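Type C neurotoxin (Clostridium botulinum, PDB 3PME) probably docks a botulinum neurotoxin of C/D mosaic serotype onto the nerve-cell surface, as its receptor-binding domain, by recognising gangliosides or membrane phospholipid. Local coordinates at residues Thr274-Ala279 against Met294-Tyr299; Pro251-Leu256 against Trp376-Glu381. One frame throughout, in Å; residues are numbered along the deposited sequence.

Interaction 1 (Thr274-Ala279 against Met294-Tyr299); sequences TIKSAA and MFHMLY. With SO4 (sulfate ion), chain C.
Thr-274, Ile-275 and Lys-276 pair antiparallel with His-296, Phe-295 and Met-294. Four backbone hydrogen bonds join the strands, two in each hydrogen-bonded pair, and the straightest runs from Lys-276 N to Met-294 O (2.8 Å, 175° at the hydrogen). Between them Ile-275 and Phe-295 form a non-hydrogen-bonded pair whose side chains lie side by side, CG1 of Ile-275 being 4.1 Å from CD1 of the ring. Both are buried, as suits a branched aliphatic and a large aromatic residue on the inner face of the sheet.

Thr-274, Lys-276, Met-294 and His-296 share the other face; Met-294 is buried and gives the largest share of the contact, the other three are partly exposed. CG of Lys-276 stands over the centre of the imidazole, 3.8 Å from the centroid, a CH-pi contact. The bend at chi2 (-71°) turns the chain toward His-296 ND1, 3.9 Å from CE, and the amine goes on to a salt bridge with Asp-234, while ND1 is hydrogen-bonded to Glu-303; methylene and charge thus serve separate partners. Met-294 bends at its last torsion and brings CE to 3.7 Å from Ser-277 O, beside small Ala-278. Just beyond the strand an ST turn forms, Ser-277 OG accepting from Ala-279 N, while Ala-278 keeps a backbone bond to Asp-292.

Beyond the pairing, Tyr-299 OH donates to O4 of a sulfate probably from the crystallisation liquor (2.9 Å). Strand 292-299 is flanked by 273-277 and 302-308 and also pairs with 343-347 in the beta-trefoil domain; Ile-275 bonds to the backbone of Asp-234.

Interaction 2 (Pro251-Leu256 against Trp376-Glu381); sequences PKNNIL and WRFSFE
Trp-376 lays its indole against the type I' turn Lys-252 to Ile-255, with hydrogen bonding at the ring edge and apolar contact over a face. NE1 donates to Lys-252 O (3.0 Å, 162° at the hydrogen). The oxygen lies nearly in the indole plane, yet the donor stands above the carbonyl plane; Ile-255 N reaches the same oxygen from the opposite face, closing the turn.

Apolar contacts hold the ring on several sides. Ile-255 CD1 sits over the five-membered ring, 3.9 Å from its centroid, placed there by a chi1 of 66° that sets CG1 between the backbone N and carbonyl carbon. The extended methylenes of Lys-252 run across the six-membered rim, CG at 3.7 Å from CZ2, and a long flexible chain is well suited to doing this while its charge stays outside. Asn-253 CB packs obliquely on the indole, 3.4 Å from Trp-376 NE1, and also comes to the edge of the Phe-378 ring.

The ionic part is looser: Lys-252 NZ and Glu-381 OE2 form a salt bridge whose hydrogen bond is weak (3.4 Å). A water over the indole face opposite Ile-255 accepts from Asn-253 ND2 (2.7 Å) and donates to Glu-381 OE1 (3.3 Å).

The turn joins strands 247-252 and 255-260, whereas Trp-376 belongs to the loop from 366-373 to 383-389; Val-257 touches the indole, and Ala-328 of strand 326-332 backs Ile-255.

Both interactions lie within the C-terminal receptor-binding range, and interaction 1 is nested in the chain loop closed by interaction 2. Each is partly buried. In interaction 1 neighbouring strands of one sheet are joined mainly by regular backbone bonding, with an apolar inner face and a mixed outer one. Interaction 2 instead joins a hairpin turn to a distant loop near the surface, so a side-chain donor to a backbone carbonyl and side-chain packing replace regular strand pairing: a buried indole is packed by Ile-255 on one face, while exposed lysine, asparagine and glutamate, a salt bridge and a water lie round its outer side. The two meet directly where Tyr-299 CZ packs 3.4 Å from Pro-251 CG.

Interaction 1 (Thr274-Ala279 against Met294-Tyr299)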
loop_
_atom_site.group_PDB
_atom_site.type_symbol
_atom_site.label_atom_id
_atom_site.label_comp_id
_atom_site.label_asym_id
_atom_site.label_seq_id
_atom_site.Cartn_x
_atom_site.Cartn_y
_atom_site.Cartn_z
ATOM N N THR A 274 19.247 0.101 -2.077
ATOM C CA THR A 274 18.772 -1.160 -1.531
ATOM C C THR A 274 18.972 -1.124 -0.022
ATOM O O THR A 274 19.787 -0.361 0.487
ATOM C CB THR A 274 19.475 -2.369 -2.116
ATOM O OG1 THR A 274 20.875 -2.262 -1.846
ATOM C CG2 THR A 274 19.255 -2.437 -3.622
ATOM N N ILE A 275 18.182 -1.913 0.696
ATOM C CA ILE A 275 18.259 -1.933 2.149
ATOM C C ILE A 275 18.857 -3.258 2.584
ATOM O O ILE A 275 18.465 -4.324 2.085
ATOM C CB ILE A 275 16.863 -1.729 2.795
ATOM C CG1 ILE A 275 16.208 -0.463 2.241
ATOM C CG2 ILE A 275 16.984 -1.652 4.316
ATOM C CD1 ILE A 275 14.748 -0.294 2.666
ATOM N N LYS A 276 19.829 -3.185 3.485
ATOM C CA LYS A 276 20.516 -4.370 3.973
ATOM C C LYS A 276 20.248 -4.566 5.459
ATOM O O LYS A 276 20.074 -3.607 6.201
ATOM C CB LYS A 276 22.027 -4.244 3.738
ATOM C CG LYS A 276 22.426 -4.001 2.290
ATOM C CD LYS A 276 22.197 -5.242 1.475
ATOM C CE LYS A 276 22.748 -5.113 0.073
ATOM N NZ LYS A 276 22.504 -6.373 -0.676
ATOM N N SER A 277 20.195 -5.821 5.891
ATOM C CA SER A 277 19.941 -6.119 7.295
ATOM C C SER A 277 21.221 -6.049 8.115
ATOM O O SER A 277 22.226 -6.659 7.750
ATOM C CB SER A 277 19.332 -7.510 7.436
ATOM O OG SER A 277 19.133 -7.814 8.805
ATOM N N ALA A 278 21.180 -5.309 9.219
ATOM C CA ALA A 278 22.325 -5.238 10.125
ATOM C C ALA A 278 22.333 -6.425 11.081
ATOM O O ALA A 278 23.248 -6.571 11.895
ATOM C CB ALA A 278 22.307 -3.939 10.902
ATOM N N ALA A 279 21.322 -7.279 10.959
ATOM C CA ALA A 279 21.144 -8.407 11.865
ATOM C C ALA A 279 21.160 -9.733 11.114
ATOM O O ALA A 279 20.705 -10.757 11.625
ATOM C CB ALA A 279 19.841 -8.249 12.658
ATOM N N MET A 294 20.897 -1.015 6.916
ATOM C CA MET A 294 21.845 -0.132 6.258
ATOM C C MET A 294 21.306 0.154 4.863
ATOM O O MET A 294 20.541 -0.633 4.323
ATOM C CB MET A 294 23.219 -0.797 6.180
ATOM C CG MET A 294 23.799 -1.047 7.559
ATOM S SD MET A 294 25.196 -2.169 7.551
ATOM C CE MET A 294 24.414 -3.711 7.063
ATOM N N PHE A 295 21.696 1.286 4.285
ATOM C CA PHE A 295 21.283 1.631 2.928
ATOM C C PHE A 295 22.478 1.550 2.003
ATOM O O PHE A 295 23.519 2.138 2.304
ATOM C CB PHE A 295 20.734 3.066 2.880
ATOM C CG PHE A 295 19.519 3.284 3.732
ATOM C CD1 PHE A 295 18.257 2.954 3.263
ATOM C CD2 PHE A 295 19.639 3.828 5.002
ATOM C CE1 PHE A 295 17.135 3.149 4.052
ATOM C CE2 PHE A 295 18.516 4.035 5.802
ATOM C CZ PHE A 295 17.259 3.705 5.320
ATOM N N HIS A 296 22.349 0.816 0.902
ATOM C CA HIS A 296 23.401 0.796 -0.112
ATOM C C HIS A 296 22.945 1.530 -1.360
ATOM O O HIS A 296 21.749 1.617 -1.644
ATOM C CB HIS A 296 23.810 -0.635 -0.467
ATOM C CG HIS A 296 24.671 -1.285 0.571
ATOM N ND1 HIS A 296 25.474 -2.372 0.295
ATOM C CD2 HIS A 296 24.881 -0.979 1.872
ATOM C CE1 HIS A 296 26.116 -2.728 1.393
ATOM N NE2 HIS A 296 25.783 -1.899 2.363
ATOM N N MET A 297 23.895 2.081 -2.099
ATOM C CA MET A 297 23.606 2.695 -3.387
ATOM C C MET A 297 24.717 2.322 -4.358
ATOM O O MET A 297 25.893 2.506 -4.051
ATOM C CB MET A 297 23.508 4.218 -3.288
ATOM C CG MET A 297 23.138 4.879 -4.620
ATOM S SD MET A 297 23.229 6.689 -4.623
ATOM C CE MET A 297 21.742 7.113 -3.700
ATOM N N LEU A 298 24.337 1.773 -5.503
ATOM C CA LEU A 298 25.276 1.542 -6.601
ATOM C C LEU A 298 25.285 2.839 -7.395
ATOM O O LEU A 298 24.235 3.296 -7.897
ATOM C CB LEU A 298 24.803 0.379 -7.464
ATOM C CG LEU A 298 25.711 -0.033 -8.631
ATOM C CD1 LEU A 298 27.133 -0.368 -8.169
ATOM C CD2 LEU A 298 25.080 -1.219 -9.342
ATOM N N TYR A 299 26.451 3.467 -7.462
ATOM C CA TYR A 299 26.593 4.765 -8.110
ATOM C C TYR A 299 27.879 4.788 -8.935
ATOM O O TYR A 299 28.954 4.531 -8.401
ATOM C CB TYR A 299 26.620 5.878 -7.054
ATOM C CG TYR A 299 26.742 7.250 -7.655
ATOM C CD1 TYR A 299 25.616 7.936 -8.094
ATOM C CD2 TYR A 299 27.986 7.866 -7.779
ATOM C CE1 TYR A 299 25.724 9.193 -8.658
ATOM C CE2 TYR A 299 28.102 9.113 -8.340
ATOM C CZ TYR A 299 26.973 9.772 -8.778
ATOM O OH TYR A 299 27.095 11.024 -9.334
HETATM S S SO4 C . 23.569 12.297 -10.427
HETATM O O1 SO4 C . 22.627 13.418 -10.425
HETATM O O2 SO4 C . 23.020 11.150 -9.724
HETATM O O3 SO4 C . 23.838 11.919 -11.812
HETATM O O4 SO4 C . 24.815 12.701 -9.777
#

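Interaction 2 (Pro251-Leu256 against Trp376-Glu381)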
loop_
_atom_site.group_PDB
_atom_site.type_symbol
_atom_site.label_atom_id
_atom_site.label_comp_id
_atom_site.label_asym_id
_atom_site.label_seq_id
_atom_site.Cartn_x
_atom_site.Cartn_y
_atom_site.Cartn_z
ATOM N N PRO A 251 24.727 12.245 -4.863
ATOM C CA PRO A 251 25.912 12.761 -4.177
ATOM C C PRO A 251 26.368 14.056 -4.829
ATOM O O PRO A 251 26.447 14.143 -6.053
ATOM C CB PRO A 251 26.952 11.661 -4.408
ATOM C CG PRO A 251 26.559 11.051 -5.694
ATOM C CD PRO A 251 25.042 11.117 -5.753
ATOM N N LYS A 252 26.648 15.064 -4.017
ATOM C CA LYS A 252 27.155 16.327 -4.534
ATOM C C LYS A 252 28.159 16.873 -3.535
ATOM O O LYS A 252 27.822 17.117 -2.381
ATOM C CB LYS A 252 26.004 17.315 -4.740
ATOM C CG LYS A 252 26.420 18.705 -5.211
ATOM C CD LYS A 252 25.184 19.528 -5.565
ATOM C CE LYS A 252 25.551 20.938 -6.008
ATOM N NZ LYS A 252 24.340 21.658 -6.492
ATOM N N ASN A 253 29.405 17.037 -3.970
ATOM C CA ASN A 253 30.446 17.535 -3.076
ATOM C C ASN A 253 30.449 16.820 -1.726
ATOM O O ASN A 253 30.455 17.458 -0.662
ATOM C CB ASN A 253 30.316 19.047 -2.883
ATOM C CG ASN A 253 30.774 19.825 -4.095
ATOM O OD1 ASN A 253 31.724 19.435 -4.771
ATOM N ND2 ASN A 253 30.100 20.935 -4.375
ATOM N N ASN A 254 30.412 15.490 -1.791
ATOM C CA ASN A 254 30.664 14.621 -0.644
ATOM C C ASN A 254 29.508 14.415 0.330
ATOM O O ASN A 254 29.680 13.787 1.372
ATOM C CB ASN A 254 31.923 15.064 0.103
ATOM C CG ASN A 254 33.166 14.966 -0.759
ATOM O OD1 ASN A 254 33.306 14.044 -1.564
ATOM N ND2 ASN A 254 34.073 15.923 -0.602
ATOM N N ILE A 255 28.337 14.950 0.006
ATOM C CA ILE A 255 27.156 14.655 0.809
ATOM C C ILE A 255 26.024 14.263 -0.129
ATOM O O ILE A 255 26.174 14.304 -1.356
ATOM C CB ILE A 255 26.729 15.839 1.687
ATOM C CG1 ILE A 255 26.254 16.992 0.810
ATOM C CG2 ILE A 255 27.868 16.262 2.630
ATOM C CD1 ILE A 255 25.257 17.884 1.501
ATOM N N LEU A 256 24.895 13.864 0.440
ATOM C CA LEU A 256 23.742 13.545 -0.382
ATOM C C LEU A 256 22.749 14.706 -0.362
ATOM O O LEU A 256 22.513 15.323 0.680
ATOM C CB LEU A 256 23.055 12.290 0.160
ATOM C CG LEU A 256 23.883 11.015 0.118
ATOM C CD1 LEU A 256 23.105 9.890 0.799
ATOM C CD2 LEU A 256 24.228 10.667 -1.329
ATOM N N TRP A 376 26.573 22.061 3.204
ATOM C CA TRP A 376 28.031 22.009 3.089
ATOM C C TRP A 376 28.663 23.006 4.043
ATOM O O TRP A 376 28.351 24.194 3.996
ATOM C CB TRP A 376 28.485 22.318 1.659
ATOM C CG TRP A 376 27.951 21.376 0.626
ATOM C CD1 TRP A 376 28.453 20.149 0.299
ATOM C CD2 TRP A 376 26.815 21.581 -0.214
ATOM N NE1 TRP A 376 27.703 19.580 -0.696
ATOM C CE2 TRP A 376 26.684 20.435 -1.028
ATOM C CE3 TRP A 376 25.893 22.621 -0.362
ATOM C CZ2 TRP A 376 25.670 20.304 -1.974
ATOM C CZ3 TRP A 376 24.895 22.488 -1.299
ATOM C CH2 TRP A 376 24.791 21.339 -2.097
ATOM N N ARG A 377 29.567 22.531 4.892
ATOM C CA ARG A 377 30.169 23.381 5.910
ATOM C C ARG A 377 30.899 24.571 5.296
ATOM O O ARG A 377 30.928 25.657 5.873
ATOM C CB ARG A 377 31.128 22.572 6.795
ATOM C CG ARG A 377 30.433 21.748 7.866
ATOM C CD ARG A 377 31.440 21.052 8.789
ATOM N NE ARG A 377 32.095 19.945 8.100
ATOM C CZ ARG A 377 31.596 18.715 8.017
ATOM N NH1 ARG A 377 30.432 18.417 8.598
ATOM N NH2 ARG A 377 32.262 17.776 7.359
ATOM N N PHE A 378 31.472 24.376 4.117
ATOM C CA PHE A 378 32.262 25.427 3.489
ATOM C C PHE A 378 31.421 26.454 2.728
ATOM O O PHE A 378 31.972 27.365 2.110
ATOM C CB PHE A 378 33.272 24.801 2.527
ATOM C CG PHE A 378 32.638 23.979 1.445
ATOM C CD1 PHE A 378 32.174 24.578 0.286
ATOM C CD2 PHE A 378 32.492 22.608 1.592
ATOM C CE1 PHE A 378 31.579 23.826 -0.715
ATOM C CE2 PHE A 378 31.902 21.847 0.596
ATOM C CZ PHE A 378 31.444 22.459 -0.558
ATOM N N SER A 379 30.096 26.315 2.767
ATOM C CA SER A 379 29.232 27.065 1.853
ATOM C C SER A 379 27.903 27.527 2.446
ATOM O O SER A 379 27.377 26.906 3.367
ATOM C CB SER A 379 28.946 26.208 0.617
ATOM O OG SER A 379 27.957 26.793 -0.204
ATOM N N PHE A 380 27.358 28.613 1.896
ATOM C CA PHE A 380 26.016 29.064 2.246
ATOM C C PHE A 380 25.009 28.710 1.151
ATOM O O PHE A 380 23.905 29.244 1.125
ATOM C CB PHE A 380 25.989 30.573 2.513
ATOM C CG PHE A 380 26.227 30.947 3.955
ATOM C CD1 PHE A 380 27.267 30.373 4.674
ATOM C CD2 PHE A 380 25.422 31.890 4.583
ATOM C CE1 PHE A 380 27.492 30.727 6.000
ATOM C CE2 PHE A 380 25.641 32.247 5.908
ATOM C CZ PHE A 380 26.678 31.665 6.613
ATOM N N GLU A 381 25.388 27.807 0.252
ATOM C CA GLU A 381 24.460 27.340 -0.778
ATOM C C GLU A 381 23.353 26.510 -0.149
ATOM O O GLU A 381 23.609 25.642 0.689
ATOM C CB GLU A 381 25.176 26.504 -1.842
ATOM C CG GLU A 381 24.290 26.164 -3.037
ATOM C CD GLU A 381 24.978 25.273 -4.057
ATOM O OE1 GLU A 381 26.228 25.237 -4.080
ATOM O OE2 GLU A 381 24.268 24.608 -4.841
HETATM O O HOH W 1 28.059 22.556 -3.799
#